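Local coordinates for divalent-cation tolerance protein CutA (Thermus thermophilus, PDB 1NZA), which is probably involved in resistance toward heavy metals, and probably binds copper, as a homotrimer of the CutA family, at residues A28-S39 / D50-T59. Numbering follows the deposited sequence.
Sequences AACVNIVPGLTS and DQELLLLVKT. With NA (sodium ion), chain C; NA (sodium ion), chain B.
Lys58 crosses Asn32 at about a right angle on the face carrying Val34, Leu37, Leu54 and Leu56; bends at chi2 (-59°) and chi4 bring NZ to 2.7 Å from Asn32 OD1, tilted 34° from the amide carbonyl plane. NZ also forms a salt bridge with Glu81 of the second subunit.

At the far end of this face Glu52 binds a sodium ion through both carboxylate oxygens, OE1 and OE2 each at 2.4 Å. Two waters and Thr8 are further ligands. The Glu52 chain, extended beyond CG, carries the carboxylate to the metal. Ser39 OG donates to Glu52 OE1, but their 2.5 Å separation is shorter than usual and its exact length doubtful. Between these polar ends, Leu37 CD2 packs on Leu54 CB at 3.8 Å. On the other face, Ile33 and Leu55 lie side by side, as do Val31 and Val57; Leu55 and Val31 reach helix 12-24.

The strands form an antiparallel hairpin (163°), whose register slips by one between Val34 and Leu37, a beta bulge with Gly36 at positive phi. Strand 30-39 pairs with both other subunits, continuing the sheet through the trimer. One hairpin thus carries a sodium ligand and part of the trimer interface: sodium would probably stabilise negative charge on Glu52, while Asn32 and Glu81 share the buried ammonium.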
ATOM      1  N   ALA A  28     -12.012   1.207  13.089  1.00 23.62           N
ATOM      2  CA  ALA A  28     -10.831   0.552  12.543  1.00 21.94           C
ATOM      3  C   ALA A  28     -10.166  -0.159  13.716  1.00 22.45           C
ATOM      4  O   ALA A  28     -10.262   0.300  14.855  1.00 23.77           O
ATOM      5  CB  ALA A  28      -9.888   1.582  11.935  1.00 22.17           C
ATOM      6  N   ALA A  29      -9.510  -1.282  13.444  1.00 20.30           N
ATOM      7  CA  ALA A  29      -8.851  -2.046  14.493  1.00 20.27           C
ATOM      8  C   ALA A  29      -7.386  -1.655  14.585  1.00 21.79           C
ATOM      9  O   ALA A  29      -6.766  -1.748  15.645  1.00 20.93           O
ATOM     10  CB  ALA A  29      -8.958  -3.531  14.204  1.00 22.94           C
ATOM     11  N   CYS A  30      -6.841  -1.216  13.458  1.00 20.65           N
ATOM     12  CA  CYS A  30      -5.436  -0.835  13.401  1.00 20.54           C
ATOM     13  C   CYS A  30      -5.214   0.250  12.367  1.00 18.34           C
ATOM     14  O   CYS A  30      -5.909   0.304  11.352  1.00 17.64           O
ATOM     15  CB  CYS A  30      -4.602  -2.061  13.038  1.00 21.09           C
ATOM     16  SG  CYS A  30      -2.834  -1.749  12.826  1.00 28.13           S
ATOM     17  N   VAL A  31      -4.250   1.125  12.628  1.00 15.00           N
ATOM     18  CA  VAL A  31      -3.916   2.179  11.678  1.00 15.26           C
ATOM     19  C   VAL A  31      -2.403   2.339  11.656  1.00 15.13           C
ATOM     20  O   VAL A  31      -1.782   2.489  12.711  1.00 15.44           O
ATOM     21  CB  VAL A  31      -4.540   3.535  12.068  1.00 16.55           C
ATOM     22  CG1 VAL A  31      -4.069   4.610  11.107  1.00 15.62           C
ATOM     23  CG2 VAL A  31      -6.061   3.445  12.039  1.00 18.09           C
ATOM     24  N   ASN A  32      -1.812   2.284  10.463  1.00 14.67           N
ATOM     25  CA  ASN A  32      -0.365   2.455  10.317  1.00 15.44           C
ATOM     26  C   ASN A  32      -0.123   3.835   9.724  1.00 14.89           C
ATOM     27  O   ASN A  32      -0.784   4.216   8.761  1.00 15.03           O
ATOM     28  CB  ASN A  32       0.235   1.437   9.339  1.00 17.04           C
ATOM     29  CG  ASN A  32      -0.046   0.005   9.722  1.00 21.40           C
ATOM     30  OD1 ASN A  32      -0.467  -0.791   8.882  1.00 25.65           O
ATOM     31  ND2 ASN A  32       0.200  -0.340  10.981  1.00 20.43           N
ATOM     32  N   ILE A  33       0.832   4.571  10.288  1.00 12.48           N
ATOM     33  CA  ILE A  33       1.173   5.893   9.776  1.00 13.80           C
ATOM     34  C   ILE A  33       2.549   5.824   9.132  1.00 11.63           C
ATOM     35  O   ILE A  33       3.526   5.449   9.788  1.00 13.78           O
ATOM     36  CB  ILE A  33       1.217   6.942  10.904  1.00 12.98           C
ATOM     37  CG1 ILE A  33      -0.157   7.027  11.581  1.00 14.42           C
ATOM     38  CG2 ILE A  33       1.659   8.309  10.338  1.00 13.76           C
ATOM     39  CD1 ILE A  33      -0.185   7.946  12.798  1.00 16.34           C
ATOM     40  N   VAL A  34       2.618   6.164   7.847  1.00  8.86           N
ATOM     41  CA  VAL A  34       3.886   6.167   7.113  1.00 12.18           C
ATOM     42  C   VAL A  34       4.245   7.629   6.849  1.00 12.30           C
ATOM     43  O   VAL A  34       3.574   8.318   6.096  1.00 10.90           O
ATOM     44  CB  VAL A  34       3.750   5.427   5.778  1.00 13.68           C
ATOM     45  CG1 VAL A  34       5.094   5.410   5.062  1.00 14.65           C
ATOM     46  CG2 VAL A  34       3.236   4.012   6.015  1.00 16.42           C
ATOM     47  N   PRO A  35       5.320   8.124   7.474  1.00 13.72           N
ATOM     48  CA  PRO A  35       5.694   9.526   7.256  1.00 16.14           C
ATOM     49  C   PRO A  35       6.571   9.784   6.032  1.00 15.21           C
ATOM     50  O   PRO A  35       6.988   8.858   5.338  1.00 14.51           O
ATOM     51  CB  PRO A  35       6.417   9.876   8.548  1.00 18.30           C
ATOM     52  CG  PRO A  35       7.169   8.605   8.826  1.00 17.78           C
ATOM     53  CD  PRO A  35       6.136   7.516   8.541  1.00 18.22           C
ATOM     54  N   GLY A  36       6.825  11.064   5.768  1.00 15.89           N
ATOM     55  CA  GLY A  36       7.706  11.451   4.679  1.00 14.30           C
ATOM     56  C   GLY A  36       7.310  11.357   3.217  1.00 14.11           C
ATOM     57  O   GLY A  36       8.183  11.273   2.353  1.00 16.21           O
ATOM     58  N   LEU A  37       6.019  11.401   2.916  1.00 12.01           N
ATOM     59  CA  LEU A  37       5.595  11.314   1.524  1.00 12.53           C
ATOM     60  C   LEU A  37       5.669  12.638   0.782  1.00 13.63           C
ATOM     61  O   LEU A  37       5.571  13.703   1.380  1.00 12.24           O
ATOM     62  CB  LEU A  37       4.151  10.836   1.426  1.00 13.78           C
ATOM     63  CG  LEU A  37       3.827   9.352   1.334  1.00 16.24           C
ATOM     64  CD1 LEU A  37       4.212   8.661   2.624  1.00 15.82           C
ATOM     65  CD2 LEU A  37       2.332   9.198   1.059  1.00 16.43           C
ATOM     66  N   THR A  38       5.854  12.545  -0.531  1.00 13.75           N
ATOM     67  CA  THR A  38       5.842  13.706  -1.414  1.00 16.18           C
ATOM     68  C   THR A  38       4.642  13.392  -2.288  1.00 16.42           C
ATOM     69  O   THR A  38       4.565  12.303  -2.852  1.00 18.24           O
ATOM     70  CB  THR A  38       7.077  13.774  -2.327  1.00 16.79           C
ATOM     71  OG1 THR A  38       8.232  14.100  -1.546  1.00 19.92           O
ATOM     72  CG2 THR A  38       6.887  14.832  -3.403  1.00 20.75           C
ATOM     73  N   SER A  39       3.696  14.312  -2.390  1.00 16.39           N
ATOM     74  CA  SER A  39       2.530  14.050  -3.219  1.00 15.62           C
ATOM     75  C   SER A  39       2.467  15.031  -4.377  1.00 17.66           C
ATOM     76  O   SER A  39       2.635  16.239  -4.203  1.00 17.05           O
ATOM     77  CB  SER A  39       1.260  14.124  -2.377  1.00 17.66           C
ATOM     78  OG  SER A  39       1.310  13.158  -1.336  1.00 19.99           O
ATOM     79  N   ASP A  50       2.916  18.509  -2.517  1.00 17.27           N
ATOM     80  CA  ASP A  50       2.627  18.669  -1.104  1.00 15.64           C
ATOM     81  C   ASP A  50       3.410  17.640  -0.294  1.00 15.91           C
ATOM     82  O   ASP A  50       3.887  16.652  -0.840  1.00 16.22           O
ATOM     83  CB  ASP A  50       1.123  18.495  -0.870  1.00 16.20           C
ATOM     84  CG  ASP A  50       0.690  18.979   0.481  1.00 16.68           C
ATOM     85  OD1 ASP A  50       1.494  19.680   1.118  1.00 15.98           O
ATOM     86  OD2 ASP A  50      -0.447  18.686   0.906  1.00 16.96           O
ATOM     87  N   GLN A  51       3.578  17.902   0.997  1.00 14.84           N
ATOM     88  CA  GLN A  51       4.271  16.971   1.886  1.00 13.42           C
ATOM     89  C   GLN A  51       3.166  16.316   2.699  1.00 13.52           C
ATOM     90  O   GLN A  51       2.333  17.009   3.281  1.00 15.41           O
ATOM     91  CB  GLN A  51       5.214  17.711   2.820  1.00 14.81           C
ATOM     92  CG  GLN A  51       6.281  18.479   2.116  1.00 11.99           C
ATOM     93  CD  GLN A  51       7.208  19.152   3.095  1.00 14.24           C
ATOM     94  OE1 GLN A  51       7.941  18.484   3.827  1.00 15.89           O
ATOM     95  NE2 GLN A  51       7.171  20.476   3.130  1.00 16.33           N
ATOM     96  N   GLU A  52       3.160  14.987   2.750  1.00 12.69           N
ATOM     97  CA  GLU A  52       2.100  14.280   3.461  1.00 13.49           C
ATOM     98  C   GLU A  52       2.562  13.036   4.193  1.00 11.87           C
ATOM     99  O   GLU A  52       3.725  12.655   4.130  1.00 13.57           O
ATOM    100  CB  GLU A  52       1.013  13.836   2.479  1.00 14.64           C
ATOM    101  CG  GLU A  52       0.352  14.947   1.675  1.00 13.93           C
ATOM    102  CD  GLU A  52      -0.840  14.434   0.902  1.00 18.96           C
ATOM    103  OE1 GLU A  52      -0.664  13.512   0.077  1.00 19.57           O
ATOM    104  OE2 GLU A  52      -1.956  14.939   1.135  1.00 23.21           O
ATOM    105  N   LEU A  53       1.614  12.426   4.895  1.00 12.84           N
ATOM    106  CA  LEU A  53       1.827  11.179   5.608  1.00 11.08           C
ATOM    107  C   LEU A  53       0.700  10.286   5.139  1.00 12.91           C
ATOM    108  O   LEU A  53      -0.392  10.768   4.814  1.00 12.85           O
ATOM    109  CB  LEU A  53       1.741  11.359   7.119  1.00 11.53           C
ATOM    110  CG  LEU A  53       2.875  12.156   7.758  1.00 14.09           C
ATOM    111  CD1 LEU A  53       2.555  13.637   7.737  1.00 13.91           C
ATOM    112  CD2 LEU A  53       3.064  11.670   9.179  1.00 12.92           C
ATOM    113  N   LEU A  54       0.967   8.988   5.096  1.00 10.79           N
ATOM    114  CA  LEU A  54      -0.021   8.026   4.640  1.00 13.01           C
ATOM    115  C   LEU A  54      -0.576   7.233   5.802  1.00 12.37           C
ATOM    116  O   LEU A  54       0.169   6.801   6.671  1.00 12.19           O
ATOM    117  CB  LEU A  54       0.619   7.055   3.642  1.00 13.29           C
ATOM    118  CG  LEU A  54      -0.211   5.871   3.127  1.00 14.46           C
ATOM    119  CD1 LEU A  54      -1.309   6.370   2.203  1.00 14.42           C
ATOM    120  CD2 LEU A  54       0.691   4.901   2.380  1.00 15.05           C
ATOM    121  N   LEU A  55      -1.889   7.048   5.824  1.00 13.37           N
ATOM    122  CA  LEU A  55      -2.501   6.235   6.867  1.00 13.52           C
ATOM    123  C   LEU A  55      -3.004   4.969   6.175  1.00 13.68           C
ATOM    124  O   LEU A  55      -3.670   5.061   5.138  1.00 13.74           O
ATOM    125  CB  LEU A  55      -3.708   6.934   7.501  1.00 14.47           C
ATOM    126  CG  LEU A  55      -3.605   8.340   8.102  1.00 18.25           C
ATOM    127  CD1 LEU A  55      -4.771   8.540   9.053  1.00 14.60           C
ATOM    128  CD2 LEU A  55      -2.303   8.522   8.838  1.00 19.19           C
ATOM    129  N   LEU A  56      -2.645   3.803   6.710  1.00 11.86           N
ATOM    130  CA  LEU A  56      -3.131   2.521   6.177  1.00 14.21           C
ATOM    131  C   LEU A  56      -4.084   2.053   7.266  1.00 13.63           C
ATOM    132  O   LEU A  56      -3.657   1.702   8.366  1.00 14.32           O
ATOM    133  CB  LEU A  56      -1.993   1.510   6.009  1.00 15.26           C
ATOM    134  CG  LEU A  56      -0.874   1.850   5.023  1.00 18.01           C
ATOM    135  CD1 LEU A  56       0.085   0.669   4.889  1.00 20.06           C
ATOM    136  CD2 LEU A  56      -1.470   2.171   3.687  1.00 20.64           C
ATOM    137  N   VAL A  57      -5.378   2.052   6.956  1.00 14.67           N
ATOM    138  CA  VAL A  57      -6.411   1.692   7.926  1.00 16.35           C
ATOM    139  C   VAL A  57      -7.043   0.320   7.707  1.00 17.92           C
ATOM    140  O   VAL A  57      -7.587   0.054   6.640  1.00 18.08           O
ATOM    141  CB  VAL A  57      -7.541   2.744   7.902  1.00 16.40           C
ATOM    142  CG1 VAL A  57      -8.513   2.498   9.052  1.00 17.86           C
ATOM    143  CG2 VAL A  57      -6.944   4.149   7.982  1.00 13.81           C
ATOM    144  N   LYS A  58      -6.981  -0.537   8.724  1.00 17.06           N
ATOM    145  CA  LYS A  58      -7.566  -1.878   8.643  1.00 17.62           C
ATOM    146  C   LYS A  58      -9.003  -1.795   9.164  1.00 18.91           C
ATOM    147  O   LYS A  58      -9.226  -1.619  10.361  1.00 16.97           O
ATOM    148  CB  LYS A  58      -6.763  -2.853   9.500  1.00 19.18           C
ATOM    149  CG  LYS A  58      -5.257  -2.662   9.402  1.00 23.09           C
ATOM    150  CD  LYS A  58      -4.745  -2.814   7.981  1.00 23.10           C
ATOM    151  CE  LYS A  58      -3.394  -2.137   7.838  1.00 25.04           C
ATOM    152  NZ  LYS A  58      -2.480  -2.518   8.961  1.00 28.45           N
ATOM    153  N   THR A  59      -9.974  -1.939   8.269  1.00 17.81           N
ATOM    154  CA  THR A  59     -11.374  -1.823   8.668  1.00 20.60           C
ATOM    155  C   THR A  59     -12.283  -2.757   7.861  1.00 20.47           C
ATOM    156  O   THR A  59     -11.813  -3.740   7.294  1.00 20.22           O
ATOM    157  CB  THR A  59     -11.825  -0.358   8.497  1.00 21.79           C
ATOM    158  OG1 THR A  59     -13.166  -0.190   8.975  1.00 22.99           O
ATOM    159  CG2 THR A  59     -11.739   0.048   7.038  1.00 21.78           C
TER
HETATM  160 NA    NA C 105       1.260  20.819   3.009  0.50  3.38          NA
HETATM  161 NA    NA B 104      -3.015  13.523  -0.514  1.00 14.60          NA
HETATM  162  O   HOH W   1      -1.033  20.123   3.095  1.00 25.69           O
HETATM  163  O   HOH W   2       1.796  19.106   4.541  1.00 15.37           O
HETATM  164  O   HOH W   3      -2.905  11.715  -2.284  1.00 38.41           O
HETATM  165  O   HOH W   4      -2.427  15.195  -2.139  1.00 29.35           O